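Side-chain contacts in alpha-n-acetylglucosaminidase family protein (Clostridium perfringens, PDB 4A41), which probably hydrolyses terminal alpha-N-acetylglucosamine residues as a family 89 glycosidase, of which this fragment is a galactose-binding family 32 carbohydrate-binding module: residues 38-43 with 47-52; 86-91 with 97-102. One frame throughout, in Å; residues are numbered along the deposited sequence.

Contact 1 lies on the surface and joins two parts of the one long loop between strands 31-34 and 59-60, burying 135 Å² without a hydrogen bond between its segments. Contact 2 is mostly buried, covers 242 Å², and ties the end of strand 80-89 to the residues about strand 99-100 through a tyrosine-to-backbone bond and two bridging waters. The centres of contact 1 and contact 2 are 15 Å apart, and they do not touch. Each holds part of a binding site: 47-52 supplies two calcium ligands, and R91 of 86-91 helps to bind galactose. Contact 1 is packing of loop atoms round one phenyl ring; contact 2 combines apolar packing with directed hydrogen bonds, and runs from the interior out to the sugar site.

Contact 1 (38-43 with 47-52); sequences HPDVGN and AKFAID. With CA (calcium ion), chain B.
F49, D40 and N43 account for most of the buried surface, D40 and N43 both packing against the F49 ring. The D40 carboxylate sits at the edge of that ring, near its plane, with OD1 of D40 3.6 Å from CZ of F49; carboxylate and ring planes stand 80° apart. D40 gets there with CG anti to the backbone N (chi1 -178°), which carries the acid across to the ring. Its rotation is fixed from its own side: OD1 of D40 accepts from N of G42 at 3.0 Å, an Asx turn in which the donor meets the anti side of the oxygen, 30° out of the carboxylate plane. N43 contributes backbone instead, its C lying 4.1 Å from CD2 of F49, while its CB points away from 47-52.

The backbone O of F49 binds calcium at 2.3 Å, and OD1 of D52 binds it at 2.4 Å. K54, T57, A155 and E156 complete the protein ligands, fastening 47-52 to strand 153-160. Because OD1 of D40 faces the positive rim of the phenyl ring, the encounter is probably mildly favourable electrostatically. Between the segments there is non-bonded packing alone; backbone bonds of H38 with H60, P39 with G45 and N43 with I58 anchor the outer loop, and the calcium site anchors the turn.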
loop_
_atom_site.group_PDB
_atom_site.type_symbol
_atom_site.label_atom_id
_atom_site.label_comp_id
_atom_site.label_asym_id
_atom_site.label_seq_id
_atom_site.Cartn_x
_atom_site.Cartn_y
_atom_site.Cartn_z
ATOM N N HIS A 38 5.650 -10.221 -5.856
ATOM C CA HIS A 38 6.751 -10.811 -6.609
ATOM C C HIS A 38 7.902 -11.190 -5.672
ATOM O O HIS A 38 8.199 -10.493 -4.672
ATOM C CB HIS A 38 7.194 -9.823 -7.690
ATOM C CG HIS A 38 7.925 -10.471 -8.814
ATOM N ND1 HIS A 38 7.274 -11.165 -9.809
ATOM C CD2 HIS A 38 9.251 -10.554 -9.090
ATOM C CE1 HIS A 38 8.171 -11.645 -10.659
ATOM N NE2 HIS A 38 9.374 -11.296 -10.241
ATOM N N PRO A 39 8.591 -12.300 -5.978
ATOM C CA PRO A 39 9.685 -12.686 -5.080
ATOM C C PRO A 39 10.818 -11.655 -5.064
ATOM O O PRO A 39 10.817 -10.705 -5.875
ATOM C CB PRO A 39 10.171 -14.044 -5.655
ATOM C CG PRO A 39 9.594 -14.127 -7.031
ATOM C CD PRO A 39 8.310 -13.318 -7.008
ATOM N N ASP A 40 11.749 -11.810 -4.134
ATOM C CA ASP A 40 12.843 -10.869 -3.987
ATOM C C ASP A 40 13.866 -11.007 -5.130
ATOM O O ASP A 40 14.742 -11.882 -5.103
ATOM C CB ASP A 40 13.544 -11.073 -2.648
ATOM C CG ASP A 40 14.679 -10.078 -2.427
ATOM O OD1 ASP A 40 14.856 -9.105 -3.226
ATOM O OD2 ASP A 40 15.383 -10.270 -1.423
ATOM N N VAL A 41 13.755 -10.119 -6.119
ATOM C CA VAL A 41 14.668 -10.106 -7.261
ATOM C C VAL A 41 15.574 -8.859 -7.192
ATOM O O VAL A 41 16.193 -8.482 -8.195
ATOM C CB VAL A 41 13.893 -10.175 -8.606
ATOM C CG1 VAL A 41 13.138 -11.483 -8.742
ATOM C CG2 VAL A 41 12.904 -8.986 -8.763
ATOM N N GLY A 42 15.629 -8.237 -6.009
ATOM C CA GLY A 42 16.546 -7.136 -5.660
ATOM C C GLY A 42 15.867 -5.979 -4.924
ATOM O O GLY A 42 15.968 -5.816 -3.705
ATOM N N ASN A 43 15.171 -5.164 -5.680
ATOM C CA ASN A 43 14.481 -4.022 -5.094
ATOM C C ASN A 43 12.975 -4.174 -5.140
ATOM O O ASN A 43 12.235 -3.218 -4.949
ATOM C CB ASN A 43 14.905 -2.763 -5.833
ATOM C CG ASN A 43 16.257 -2.283 -5.400
ATOM O OD1 ASN A 43 16.729 -2.542 -4.275
ATOM N ND2 ASN A 43 16.906 -1.559 -6.305
ATOM N N ALA A 47 6.055 -7.700 -0.165
ATOM C CA ALA A 47 5.238 -6.716 0.574
ATOM C C ALA A 47 6.004 -5.911 1.629
ATOM O O ALA A 47 5.797 -4.678 1.781
ATOM C CB ALA A 47 4.062 -7.412 1.227
ATOM N N LYS A 48 6.905 -6.581 2.331
ATOM C CA LYS A 48 7.665 -5.882 3.366
ATOM C C LYS A 48 8.533 -4.732 2.843
ATOM O O LYS A 48 8.897 -3.807 3.592
ATOM C CB LYS A 48 8.501 -6.865 4.176
ATOM C CG LYS A 48 9.702 -7.455 3.460
ATOM C CD LYS A 48 10.408 -8.421 4.413
ATOM C CE LYS A 48 11.664 -8.974 3.783
ATOM N NZ LYS A 48 12.444 -9.754 4.819
ATOM N N PHE A 49 8.821 -4.768 1.544
ATOM C CA PHE A 49 9.558 -3.668 0.944
ATOM C C PHE A 49 8.765 -2.362 0.928
ATOM O O PHE A 49 9.327 -1.308 0.735
ATOM C CB PHE A 49 9.980 -3.994 -0.494
ATOM C CG PHE A 49 11.018 -5.077 -0.599
ATOM C CD1 PHE A 49 11.819 -5.437 0.491
ATOM C CD2 PHE A 49 11.184 -5.752 -1.790
ATOM C CE1 PHE A 49 12.785 -6.453 0.357
ATOM C CE2 PHE A 49 12.169 -6.756 -1.925
ATOM C CZ PHE A 49 12.952 -7.082 -0.860
ATOM N N ALA A 50 7.451 -2.425 1.149
ATOM C CA ALA A 50 6.643 -1.174 1.153
ATOM C C ALA A 50 6.778 -0.407 2.474
ATOM O O ALA A 50 6.301 0.693 2.588
ATOM C CB ALA A 50 5.152 -1.504 0.850
ATOM N N ILE A 51 7.395 -1.024 3.489
ATOM C CA ILE A 51 7.457 -0.403 4.829
ATOM C C ILE A 51 8.873 -0.526 5.437
ATOM O O ILE A 51 9.026 -0.699 6.656
ATOM C CB ILE A 51 6.395 -0.999 5.792
ATOM C CG1 ILE A 51 6.485 -2.533 5.861
ATOM C CG2 ILE A 51 4.993 -0.529 5.431
ATOM C CD1 ILE A 51 5.729 -3.077 7.084
ATOM N N ASP A 52 9.894 -0.421 4.587
ATOM C CA ASP A 52 11.283 -0.520 5.066
ATOM C C ASP A 52 12.033 0.812 5.127
ATOM O O ASP A 52 13.244 0.838 5.449
ATOM C CB ASP A 52 12.062 -1.576 4.254
ATOM C CG ASP A 52 12.154 -1.224 2.779
ATOM O OD1 ASP A 52 11.621 -0.169 2.378
ATOM O OD2 ASP A 52 12.785 -1.987 2.033
HETATM CA CA CA B . 10.596 0.586 0.292
#

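Contact 2 (86-91 with 97-102); sequences FTYLPR and GNITKY. With GAL (beta-D-galactopyranose), chain C.
A first torsion of 162° swings the Y88 ring away from its own backbone N and across to 97-102. In I99, chi1 of -64° directs CG1 toward the hydroxyl end of Y88, and the extended second torsion carries CD1 on to the ring. CD1 of I99 is 3.8 Å from CE1 of Y88, the approach being oblique to the ring. At the tip of the tyrosine, N of I99 donates to OH of Y88 at 3.0 Å, with an N-H...O angle of 158°. The same hydroxyl is hydrogen-bonded to the backbone O of S153, so the buried oxygen is gripped by two backbone groups and the ring's position is fixed at its far end. Over one face of that ring lies N of P90, 4.2 Å above the plane and over its centre.

In the beta-sandwich of this F5/8 type C domain, strand 80-89 belongs to the four-stranded sheet, and I99 also packs on L142 and A144 of the five-stranded one; the contact therefore spans the two layers near the end that carries the sugar. There the N98 amide bridges to R91 through two waters: one accepts from N of R91 and donates to OD1 of N98, the other donates to O of R91 and accepts from ND2 of N98, which also bonds to O of D123. OD1 of N98 touches CB of P90 and, at 3.6 Å, CG of R91. Beyond it the guanidinium turns its edge to galactose: NH1 and NH2 of R91 converge on O3 of the sugar in two bent hydrogen bonds, the NH2 one 2.8 Å long. NH1 also donates to O of N96, and E44, H60 and N96 bond to the galactose as well.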
loop_
_atom_site.group_PDB
_atom_site.type_symbol
_atom_site.label_atom_id
_atom_site.label_comp_id
_atom_site.label_asym_id
_atom_site.label_seq_id
_atom_site.Cartn_x
_atom_site.Cartn_y
_atom_site.Cartn_z
ATOM N N PHE A 86 -2.957 8.778 5.278
ATOM C CA PHE A 86 -2.240 7.672 4.665
ATOM C C PHE A 86 -1.463 8.207 3.487
ATOM O O PHE A 86 -2.011 8.987 2.710
ATOM C CB PHE A 86 -3.244 6.603 4.198
ATOM C CG PHE A 86 -2.597 5.414 3.513
ATOM C CD1 PHE A 86 -2.197 4.296 4.251
ATOM C CD2 PHE A 86 -2.458 5.387 2.114
ATOM C CE1 PHE A 86 -1.648 3.197 3.635
ATOM C CE2 PHE A 86 -1.884 4.278 1.475
ATOM C CZ PHE A 86 -1.473 3.191 2.230
ATOM N N THR A 87 -0.195 7.821 3.337
ATOM C CA THR A 87 0.539 8.286 2.159
ATOM C C THR A 87 1.061 7.107 1.365
ATOM O O THR A 87 1.457 6.080 1.945
ATOM C CB THR A 87 1.702 9.249 2.512
ATOM O OG1 THR A 87 2.676 8.576 3.340
ATOM C CG2 THR A 87 1.154 10.523 3.232
ATOM N N TYR A 88 1.005 7.264 0.036
ATOM C CA TYR A 88 1.486 6.276 -0.908
ATOM C C TYR A 88 2.596 6.924 -1.714
ATOM O O TYR A 88 2.339 7.904 -2.427
ATOM C CB TYR A 88 0.318 5.850 -1.824
ATOM C CG TYR A 88 0.715 5.164 -3.112
ATOM C CD1 TYR A 88 1.309 3.908 -3.103
ATOM C CD2 TYR A 88 0.505 5.793 -4.335
ATOM C CE1 TYR A 88 1.667 3.270 -4.304
ATOM C CE2 TYR A 88 0.886 5.163 -5.544
ATOM C CZ TYR A 88 1.469 3.909 -5.505
ATOM O OH TYR A 88 1.835 3.249 -6.665
ATOM N N LEU A 89 3.816 6.388 -1.590
ATOM C CA LEU A 89 4.951 6.837 -2.401
ATOM C C LEU A 89 5.208 5.807 -3.490
ATOM O O LEU A 89 5.549 4.648 -3.200
ATOM C CB LEU A 89 6.214 7.048 -1.548
ATOM C CG LEU A 89 7.444 7.527 -2.337
ATOM C CD1 LEU A 89 7.219 8.977 -2.806
ATOM C CD2 LEU A 89 8.708 7.421 -1.477
ATOM N N PRO A 90 5.013 6.194 -4.766
ATOM C CA PRO A 90 5.300 5.294 -5.869
ATOM C C PRO A 90 6.787 5.028 -5.998
ATOM O O PRO A 90 7.631 5.772 -5.457
ATOM C CB PRO A 90 4.885 6.106 -7.109
ATOM C CG PRO A 90 3.845 7.089 -6.589
ATOM C CD PRO A 90 4.358 7.437 -5.218
ATOM N N ARG A 91 7.086 3.960 -6.737
ATOM C CA ARG A 91 8.455 3.691 -7.180
ATOM C C ARG A 91 9.054 4.932 -7.885
ATOM O O ARG A 91 8.313 5.780 -8.412
ATOM C CB ARG A 91 8.445 2.486 -8.116
ATOM C CG ARG A 91 7.854 2.780 -9.496
ATOM C CD ARG A 91 7.701 1.527 -10.339
ATOM N NE ARG A 91 8.983 0.845 -10.531
ATOM C CZ ARG A 91 9.096 -0.404 -10.994
ATOM N NH1 ARG A 91 8.023 -1.098 -11.367
ATOM N NH2 ARG A 91 10.308 -0.945 -11.151
ATOM N N GLY A 97 3.139 -0.367 -12.235
ATOM C CA GLY A 97 2.472 -0.570 -10.948
ATOM C C GLY A 97 2.054 0.706 -10.224
ATOM O O GLY A 97 1.393 0.629 -9.178
ATOM N N ASN A 98 2.397 1.876 -10.754
ATOM C CA ASN A 98 1.908 3.121 -10.154
ATOM C C ASN A 98 0.390 3.035 -10.111
ATOM O O ASN A 98 -0.286 2.823 -11.149
ATOM C CB ASN A 98 2.364 4.360 -10.945
ATOM C CG ASN A 98 3.803 4.723 -10.656
ATOM O OD1 ASN A 98 4.534 3.974 -10.005
ATOM N ND2 ASN A 98 4.236 5.875 -11.166
ATOM N N ILE A 99 -0.143 3.141 -8.891
ATOM C CA ILE A 99 -1.555 2.858 -8.689
ATOM C C ILE A 99 -2.382 4.072 -9.110
ATOM O O ILE A 99 -2.120 5.186 -8.653
ATOM C CB ILE A 99 -1.827 2.460 -7.215
ATOM C CG1 ILE A 99 -1.101 1.173 -6.878
ATOM C CG2 ILE A 99 -3.351 2.361 -6.955
ATOM C CD1 ILE A 99 -1.031 0.853 -5.366
ATOM N N THR A 100 -3.373 3.849 -9.966
ATOM C CA THR A 100 -4.142 4.986 -10.503
ATOM C C THR A 100 -5.615 4.946 -10.130
ATOM O O THR A 100 -6.320 5.940 -10.298
ATOM C CB THR A 100 -4.001 5.081 -12.021
ATOM O OG1 THR A 100 -4.372 3.823 -12.579
ATOM C CG2 THR A 100 -2.534 5.430 -12.397
ATOM N N LYS A 101 -6.083 3.808 -9.626
ATOM C CA LYS A 101 -7.436 3.752 -9.069
ATOM C C LYS A 101 -7.358 2.868 -7.821
ATOM O O LYS A 101 -6.871 1.737 -7.868
ATOM C CB LYS A 101 -8.430 3.170 -10.084
ATOM C CG LYS A 101 -9.882 3.293 -9.617
ATOM C CD LYS A 101 -10.855 2.663 -10.612
ATOM C CE LYS A 101 -12.259 3.146 -10.260
ATOM N NZ LYS A 101 -13.345 2.702 -11.186
ATOM N N TYR A 102 -7.829 3.404 -6.693
ATOM C CA TYR A 102 -7.574 2.764 -5.388
ATOM C C TYR A 102 -8.821 2.776 -4.514
ATOM O O TYR A 102 -9.761 3.568 -4.734
ATOM C CB TYR A 102 -6.458 3.513 -4.620
ATOM C CG TYR A 102 -6.908 4.900 -4.233
ATOM C CD1 TYR A 102 -7.625 5.151 -3.041
ATOM C CD2 TYR A 102 -6.679 5.963 -5.093
ATOM C CE1 TYR A 102 -8.081 6.463 -2.752
ATOM C CE2 TYR A 102 -7.116 7.244 -4.802
ATOM C CZ TYR A 102 -7.807 7.493 -3.648
ATOM O OH TYR A 102 -8.211 8.808 -3.419
HETATM C C1 GAL C . 9.994 -4.326 -15.479
HETATM C C2 GAL C . 10.006 -3.463 -14.231
HETATM C C3 GAL C . 9.559 -4.340 -13.054
HETATM C C4 GAL C . 8.216 -4.984 -13.371
HETATM C C5 GAL C . 8.321 -5.762 -14.687
HETATM C C6 GAL C . 6.999 -6.428 -15.063
HETATM O O1 GAL C . 10.320 -3.501 -16.563
HETATM O O2 GAL C . 11.293 -2.891 -14.005
HETATM O O3 GAL C . 9.526 -3.519 -11.894
HETATM O O4 GAL C . 7.212 -3.955 -13.483
HETATM O O5 GAL C . 8.682 -4.823 -15.681
HETATM O O6 GAL C . 7.143 -7.268 -16.209
HETATM O O HOH W 1 4.833 2.581 -7.649
HETATM O O HOH W 2 7.105 6.628 -10.780
#